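Side-chain contacts in ATP grasp ligase (Microcystis aeruginosa MRC, PDB 5IG9), which probably uses ATP to activate peptide side-chain carboxylates, forming the ring-closing ester links of a microviridin precursor peptide: residues G84-S87 / Q88-E91; A150-Q153 / F154-F158; K118-H121 / A122-K125. All coordinates share one frame; numbering follows the deposited sequence.

Contact 1 (G84-S87 / Q88-E91); sequences GMDS and QFRE
Asp86 O accepts the backbone N-H of Arg90 at 2.8 Å, the shortest hydrogen bond across this turn. One residue on, Ser87 O takes Glu91 N at 3.1 Å. These two bonds form the opening turn of the helix. The side chain of Asp86 adds a third, weaker bond: OD1 receives Gln88 N at 3.3 Å. CG of Asp86 sits anti to its own N (chi1 175°), beside the carbonyl carbon, and this turns the carboxylate back over the helix start. Its negative charge there is probably favoured by the helix end. Asp86 and Gln88 run side by side in the same direction, with carboxylate and amide planes almost perpendicular. The other oxygen, Asp86 OD2, stands 3.9 Å above the plane of the Phe89 ring, over its centre. An anionic oxygen over an aromatic face is not attractive in itself, so the placement probably follows from the cap.

Met85 approaches from the loop side. Its chain is extended as far as SD and bends at the last torsion (chi3 -57°). SD rests 3.7 Å from Arg90 CA and also touches Arg90 CB, the two side chains crossing at about a right angle. Arg90 then runs extended from CG to NE, away from the loop segment, and its NH2 bonds to Leu79 O and weakly to Leu81 O. Glu91 CG lies beside its own backbone N, near Ser87 O, and the chain bends only beyond CG.

The outer side meets other chains. Phe89 makes an edge-to-face contact with an aromatic side chain of another protein. Met85 packs on Phe201 of the second subunit, and Gln88 NE2 bonds weakly to Tyr174 O there. Aspartate as N-cap, closing an Asx turn onto the residue two ahead, is a classic start for a helix, here helix 87-107.

Contact 2 (A150-Q153 / F154-F158); sequences AVKQ and FAQEF
Lys152 starts with CG anti to its carbonyl carbon (chi1 -65°), then bends at each later torsion, so the chain curls toward Gln156. Gln156 also has CG anti to its carbonyl carbon (chi1 -82°) but is extended beyond it. The two chains cross at a slant, with Lys152 NZ 4.2 Å from Gln156 NE2. Both atoms are donors, so this is mere proximity. Gln156 CG lies closer in, 3.3 Å from Lys152 O.

The backbone carries the contact. Ala155 N bonds to Val151 O at 2.8 Å and Phe154 N to Ala150 O at 2.9 Å. Gln156 N reaches Lys152 O at 3.0 Å, while the last bond, Glu157 N to Gln153 O, is weak. Phe154 CB sits 3.3 Å from Ala150 O, and its ring turns into the core against Leu143, Ile163 and Phe206. Phe158 CD2 lies 4.0 Å above one face of that ring, toward its rim. Glu157 OE2 bonds to Gln50 of the second subunit.

These residues form most of an amphipathic helix, 148-157, up to its C-terminal end. Its apolar side packs on an antiparallel sheet, as in the alpha/beta subdomains of ATP-grasp enzymes.

Contact 3 (K118-H121 / A122-K125); sequences KVDH and ANHK
The chain turns from helical Lys118-His121 through Ala122 and Asn123, whose psi angles are near zero, and opens out at His124 (psi 103°). Ala122 N bonds to Lys118 O at 2.9 Å. Asn123 N bonds weakly to Asp120 O.

The His124 ring turns back to the carbonyls of the preceding turn. Its CG is anti to its carbonyl carbon (chi1 -60°), beside the backbone N. ND1 gives a weak hydrogen bond to His121 O at 3.4 Å, and that oxygen lies at the ring edge, near its plane. The bond needs the proton on ND1. Asp120 O lies obliquely to the same ring, 3.5 Å from His124 CE1. The ring thus meets two successive carbonyl oxygens of the helix. The His121 ring keeps its distance, its CD2 4.5 Å from His124 ND1.

Asn123 folds back over the other side of the turn. Its amide lies beside Val119 O, but Asn123 ND2, 3.2 Å from it, meets it at a poor angle and is not bonded. Val119 CG1 touches the amide, at 3.8 Å from Asn123 ND2, and the side chains cross at a slant. Asp120 OD1 is 4.2 Å from Asn123 ND2, with the carboxylate and amide planes 57° apart. The stronger tie of this carboxylate is a salt bridge from OD2 to Arg102.

Ala122 packs on Phe273 and Pro297, and its carbonyl takes Gln128 NE2. His121 lies on Tyr272 and, with His124, meets the second subunit, His121 at its Ala117 and His124 at its Gly103. Because His124 also holds the N-cap position of helix 125-134, its weak ring bond to His121 O links the start of that helix to the last turn of helix 116-122. The arrangement is a short connection between two consecutive helices.

In the fold
All three contacts are local and follow in series along the chain; none nests within or crosses another. Contact 1 comes first. It closes the loop after strand 69-72 and starts helix 87-107, which leads to strand 111-113 at the edge of the parallel sheet. Contact 3 follows, in the turn between helices 116-122 and 125-134. Contact 2 comes last, on helix 148-157 against the antiparallel sheet of strands 142-145, 204-208, 163-166 and 186-187. Contacts 1 and 2 are farthest apart, with centres 43 Å from each other. Contacts 2 and 3 approach to about 13 Å between nearest atoms. Each of the three touches the second subunit.

Contact 1 (G84-S87 / Q88-E91)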
loop_
_atom_site.group_PDB
_atom_site.type_symbol
_atom_site.label_atom_id
_atom_site.label_comp_id
_atom_site.label_asym_id
_atom_site.label_seq_id
_atom_site.Cartn_x
_atom_site.Cartn_y
_atom_site.Cartn_z
ATOM N N GLY A 84 -7.054 -8.065 24.855
ATOM C CA GLY A 84 -8.022 -7.439 25.728
ATOM C C GLY A 84 -8.066 -5.931 25.592
ATOM O O GLY A 84 -8.636 -5.230 26.438
ATOM N N MET A 85 -7.452 -5.423 24.527
ATOM C CA MET A 85 -7.471 -4.000 24.237
ATOM C C MET A 85 -8.759 -3.634 23.511
ATOM O O MET A 85 -9.350 -4.456 22.806
ATOM C CB MET A 85 -6.257 -3.614 23.389
ATOM C CG MET A 85 -6.115 -2.117 23.141
ATOM S SD MET A 85 -4.745 -1.710 22.046
ATOM C CE MET A 85 -3.378 -2.448 22.934
ATOM N N ASP A 86 -9.204 -2.394 23.709
ATOM C CA ASP A 86 -10.386 -1.901 23.015
ATOM C C ASP A 86 -10.190 -2.002 21.508
ATOM O O ASP A 86 -9.134 -1.639 20.981
ATOM C CB ASP A 86 -10.669 -0.455 23.425
ATOM C CG ASP A 86 -11.824 0.158 22.657
ATOM O OD1 ASP A 86 -12.652 -0.598 22.110
ATOM O OD2 ASP A 86 -11.906 1.403 22.606
ATOM N N SER A 87 -11.213 -2.506 20.813
ATOM C CA SER A 87 -11.074 -2.776 19.385
ATOM C C SER A 87 -10.894 -1.499 18.578
ATOM O O SER A 87 -10.223 -1.517 17.540
ATOM C CB SER A 87 -12.286 -3.554 18.875
ATOM O OG SER A 87 -13.356 -2.677 18.570
ATOM N N GLN A 88 -11.483 -0.387 19.021
ATOM C CA GLN A 88 -11.287 0.869 18.304
ATOM C C GLN A 88 -9.864 1.384 18.475
ATOM O O GLN A 88 -9.242 1.839 17.507
ATOM C CB GLN A 88 -12.298 1.914 18.773
ATOM C CG GLN A 88 -13.707 1.677 18.263
ATOM C CD GLN A 88 -14.387 2.962 17.829
ATOM O OE1 GLN A 88 -14.117 3.486 16.747
ATOM N NE2 GLN A 88 -15.272 3.478 18.674
ATOM N N PHE A 89 -9.327 1.315 19.695
ATOM C CA PHE A 89 -7.951 1.742 19.917
ATOM C C PHE A 89 -6.956 0.778 19.287
ATOM O O PHE A 89 -5.884 1.200 18.838
ATOM C CB PHE A 89 -7.669 1.878 21.415
ATOM C CG PHE A 89 -8.373 3.036 22.072
ATOM C CD1 PHE A 89 -8.991 4.022 21.318
ATOM C CD2 PHE A 89 -8.403 3.140 23.453
ATOM C CE1 PHE A 89 -9.633 5.086 21.935
ATOM C CE2 PHE A 89 -9.040 4.201 24.072
ATOM C CZ PHE A 89 -9.656 5.174 23.313
ATOM N N ARG A 90 -7.289 -0.513 19.242
ATOM C CA ARG A 90 -6.368 -1.501 18.689
ATOM C C ARG A 90 -6.204 -1.325 17.185
ATOM O O ARG A 90 -5.085 -1.390 16.667
ATOM C CB ARG A 90 -6.855 -2.914 19.009
ATOM C CG ARG A 90 -5.764 -3.968 18.942
ATOM C CD ARG A 90 -6.344 -5.359 18.736
ATOM N NE ARG A 90 -5.379 -6.404 19.066
ATOM C CZ ARG A 90 -4.391 -6.794 18.266
ATOM N NH1 ARG A 90 -4.224 -6.221 17.082
ATOM N NH2 ARG A 90 -3.563 -7.753 18.654
ATOM N N GLU A 91 -7.307 -1.115 16.466
ATOM C CA GLU A 91 -7.211 -0.920 15.023
ATOM C C GLU A 91 -6.474 0.372 14.693
ATOM O O GLU A 91 -5.693 0.423 13.735
ATOM C CB GLU A 91 -8.606 -0.924 14.394
ATOM C CG GLU A 91 -9.344 -2.252 14.507
ATOM C CD GLU A 91 -8.528 -3.427 13.997
ATOM O OE1 GLU A 91 -7.869 -4.099 14.819
ATOM O OE2 GLU A 91 -8.538 -3.674 12.772
#

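Contact 2 (A150-Q153 / F154-F158)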
loop_
_atom_site.group_PDB
_atom_site.type_symbol
_atom_site.label_atom_id
_atom_site.label_comp_id
_atom_site.label_asym_id
_atom_site.label_seq_id
_atom_site.Cartn_x
_atom_site.Cartn_y
_atom_site.Cartn_z
ATOM N N ALA A 150 -21.594 -10.349 -16.288
ATOM C CA ALA A 150 -20.259 -10.498 -16.857
ATOM C C ALA A 150 -19.608 -11.797 -16.400
ATOM O O ALA A 150 -18.865 -12.427 -17.160
ATOM C CB ALA A 150 -19.390 -9.300 -16.478
ATOM N N VAL A 151 -19.881 -12.214 -15.163
ATOM C CA VAL A 151 -19.307 -13.450 -14.645
ATOM C C VAL A 151 -19.933 -14.664 -15.324
ATOM O O VAL A 151 -19.230 -15.613 -15.689
ATOM C CB VAL A 151 -19.464 -13.506 -13.116
ATOM C CG1 VAL A 151 -18.998 -14.853 -12.580
ATOM C CG2 VAL A 151 -18.687 -12.373 -12.469
ATOM N N LYS A 152 -21.259 -14.661 -15.496
ATOM C CA LYS A 152 -21.911 -15.740 -16.237
ATOM C C LYS A 152 -21.358 -15.836 -17.652
ATOM O O LYS A 152 -21.039 -16.927 -18.140
ATOM C CB LYS A 152 -23.424 -15.518 -16.279
ATOM C CG LYS A 152 -24.122 -15.586 -14.933
ATOM C CD LYS A 152 -24.080 -16.986 -14.335
ATOM C CE LYS A 152 -24.724 -18.020 -15.249
ATOM N NZ LYS A 152 -23.716 -18.730 -16.084
ATOM N N GLN A 153 -21.233 -14.691 -18.324
ATOM C CA GLN A 153 -20.663 -14.664 -19.664
ATOM C C GLN A 153 -19.225 -15.171 -19.664
ATOM O O GLN A 153 -18.791 -15.833 -20.614
ATOM C CB GLN A 153 -20.737 -13.240 -20.212
ATOM C CG GLN A 153 -20.944 -13.152 -21.703
ATOM C CD GLN A 153 -21.419 -11.778 -22.126
ATOM O OE1 GLN A 153 -22.535 -11.367 -21.802
ATOM N NE2 GLN A 153 -20.569 -11.055 -22.844
ATOM N N PHE A 154 -18.473 -14.878 -18.597
ATOM C CA PHE A 154 -17.079 -15.307 -18.518
ATOM C C PHE A 154 -16.974 -16.811 -18.298
ATOM O O PHE A 154 -16.152 -17.482 -18.933
ATOM C CB PHE A 154 -16.363 -14.546 -17.400
ATOM C CG PHE A 154 -14.877 -14.787 -17.347
ATOM C CD1 PHE A 154 -14.022 -14.115 -18.205
ATOM C CD2 PHE A 154 -14.338 -15.671 -16.429
ATOM C CE1 PHE A 154 -12.660 -14.329 -18.156
ATOM C CE2 PHE A 154 -12.976 -15.887 -16.377
ATOM C CZ PHE A 154 -12.137 -15.215 -17.241
ATOM N N ALA A 155 -17.800 -17.361 -17.406
ATOM C CA ALA A 155 -17.751 -18.797 -17.151
ATOM C C ALA A 155 -18.270 -19.596 -18.339
ATOM O O ALA A 155 -17.892 -20.761 -18.515
ATOM C CB ALA A 155 -18.552 -19.139 -15.896
ATOM N N GLN A 156 -19.123 -18.991 -19.168
ATOM C CA GLN A 156 -19.680 -19.710 -20.309
ATOM C C GLN A 156 -18.655 -19.877 -21.425
ATOM O O GLN A 156 -18.569 -20.948 -22.036
ATOM C CB GLN A 156 -20.927 -18.997 -20.827
ATOM C CG GLN A 156 -22.200 -19.317 -20.062
ATOM C CD GLN A 156 -23.384 -18.500 -20.548
ATOM O OE1 GLN A 156 -23.220 -17.519 -21.275
ATOM N NE2 GLN A 156 -24.584 -18.901 -20.148
ATOM N N GLU A 157 -17.871 -18.837 -21.715
ATOM C CA GLU A 157 -16.933 -18.957 -22.827
ATOM C C GLU A 157 -15.773 -19.887 -22.490
ATOM O O GLU A 157 -15.127 -20.419 -23.396
ATOM C CB GLU A 157 -16.416 -17.579 -23.237
ATOM C CG GLU A 157 -15.507 -16.931 -22.218
ATOM C CD GLU A 157 -15.035 -15.549 -22.643
ATOM O OE1 GLU A 157 -15.817 -14.822 -23.292
ATOM O OE2 GLU A 157 -13.876 -15.191 -22.328
ATOM N N PHE A 158 -15.499 -20.100 -21.204
ATOM C CA PHE A 158 -14.498 -21.056 -20.741
ATOM C C PHE A 158 -15.162 -22.272 -20.102
ATOM O O PHE A 158 -14.695 -22.795 -19.090
ATOM C CB PHE A 158 -13.528 -20.405 -19.756
ATOM C CG PHE A 158 -12.691 -19.307 -20.355
ATOM C CD1 PHE A 158 -11.656 -19.605 -21.222
ATOM C CD2 PHE A 158 -12.925 -17.979 -20.031
ATOM C CE1 PHE A 158 -10.882 -18.607 -21.768
ATOM C CE2 PHE A 158 -12.150 -16.973 -20.577
ATOM C CZ PHE A 158 -11.125 -17.291 -21.446
#

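Contact 3 (K118-H121 / A122-K125)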
loop_
_atom_site.group_PDB
_atom_site.type_symbol
_atom_site.label_atom_id
_atom_site.label_comp_id
_atom_site.label_asym_id
_atom_site.label_seq_id
_atom_site.Cartn_x
_atom_site.Cartn_y
_atom_site.Cartn_z
ATOM N N LYS A 118 8.565 -0.244 -4.697
ATOM C CA LYS A 118 8.557 -1.267 -5.734
ATOM C C LYS A 118 7.639 -2.426 -5.364
ATOM O O LYS A 118 6.901 -2.929 -6.220
ATOM C CB LYS A 118 9.979 -1.766 -5.981
ATOM C CG LYS A 118 10.975 -0.650 -6.233
ATOM C CD LYS A 118 10.505 0.268 -7.353
ATOM C CE LYS A 118 11.535 1.346 -7.644
ATOM N NZ LYS A 118 11.147 2.225 -8.784
ATOM N N VAL A 119 7.677 -2.866 -4.103
ATOM C CA VAL A 119 6.795 -3.947 -3.672
ATOM C C VAL A 119 5.341 -3.506 -3.746
ATOM O O VAL A 119 4.470 -4.260 -4.199
ATOM C CB VAL A 119 7.178 -4.417 -2.257
ATOM C CG1 VAL A 119 6.204 -5.478 -1.759
ATOM C CG2 VAL A 119 8.599 -4.950 -2.247
ATOM N N ASP A 120 5.057 -2.269 -3.328
ATOM C CA ASP A 120 3.693 -1.752 -3.393
ATOM C C ASP A 120 3.179 -1.706 -4.827
ATOM O O ASP A 120 2.013 -2.025 -5.089
ATOM C CB ASP A 120 3.629 -0.364 -2.759
ATOM C CG ASP A 120 3.587 -0.421 -1.249
ATOM O OD1 ASP A 120 3.259 -1.499 -0.715
ATOM O OD2 ASP A 120 3.871 0.606 -0.596
ATOM N N HIS A 121 4.037 -1.312 -5.770
ATOM C CA HIS A 121 3.627 -1.200 -7.165
ATOM C C HIS A 121 3.527 -2.558 -7.844
ATOM O O HIS A 121 2.740 -2.721 -8.785
ATOM C CB HIS A 121 4.605 -0.313 -7.931
ATOM C CG HIS A 121 4.123 0.069 -9.295
ATOM N ND1 HIS A 121 4.825 -0.220 -10.444
ATOM C CD2 HIS A 121 2.998 0.711 -9.691
ATOM C CE1 HIS A 121 4.156 0.234 -11.490
ATOM N NE2 HIS A 121 3.045 0.804 -11.061
ATOM N N ALA A 122 4.318 -3.533 -7.403
ATOM C CA ALA A 122 4.220 -4.875 -7.953
ATOM C C ALA A 122 3.103 -5.693 -7.321
ATOM O O ALA A 122 2.823 -6.795 -7.800
ATOM C CB ALA A 122 5.555 -5.606 -7.794
ATOM N N ASN A 123 2.456 -5.185 -6.268
ATOM C CA ASN A 123 1.399 -5.931 -5.597
ATOM C C ASN A 123 0.061 -5.867 -6.320
ATOM O O ASN A 123 -0.879 -6.551 -5.901
ATOM C CB ASN A 123 1.213 -5.431 -4.161
ATOM C CG ASN A 123 2.215 -6.034 -3.198
ATOM O OD1 ASN A 123 2.798 -7.085 -3.469
ATOM N ND2 ASN A 123 2.421 -5.372 -2.065
ATOM N N HIS A 124 -0.057 -5.062 -7.374
ATOM C CA HIS A 124 -1.285 -4.992 -8.164
ATOM C C HIS A 124 -1.276 -6.153 -9.147
ATOM O O HIS A 124 -0.586 -6.114 -10.167
ATOM C CB HIS A 124 -1.389 -3.651 -8.881
ATOM C CG HIS A 124 -1.399 -2.475 -7.954
ATOM N ND1 HIS A 124 -0.312 -1.643 -7.797
ATOM C CD2 HIS A 124 -2.358 -2.004 -7.124
ATOM C CE1 HIS A 124 -0.604 -0.704 -6.915
ATOM N NE2 HIS A 124 -1.838 -0.902 -6.490
ATOM N N LYS A 125 -2.047 -7.198 -8.838
ATOM C CA LYS A 125 -1.996 -8.411 -9.646
ATOM C C LYS A 125 -2.553 -8.183 -11.045
ATOM O O LYS A 125 -2.139 -8.858 -11.993
ATOM C CB LYS A 125 -2.743 -9.541 -8.938
ATOM C CG LYS A 125 -2.082 -9.967 -7.634
ATOM C CD LYS A 125 -2.916 -10.987 -6.880
ATOM C CE LYS A 125 -2.234 -11.407 -5.586
ATOM N NZ LYS A 125 -3.061 -12.362 -4.791
#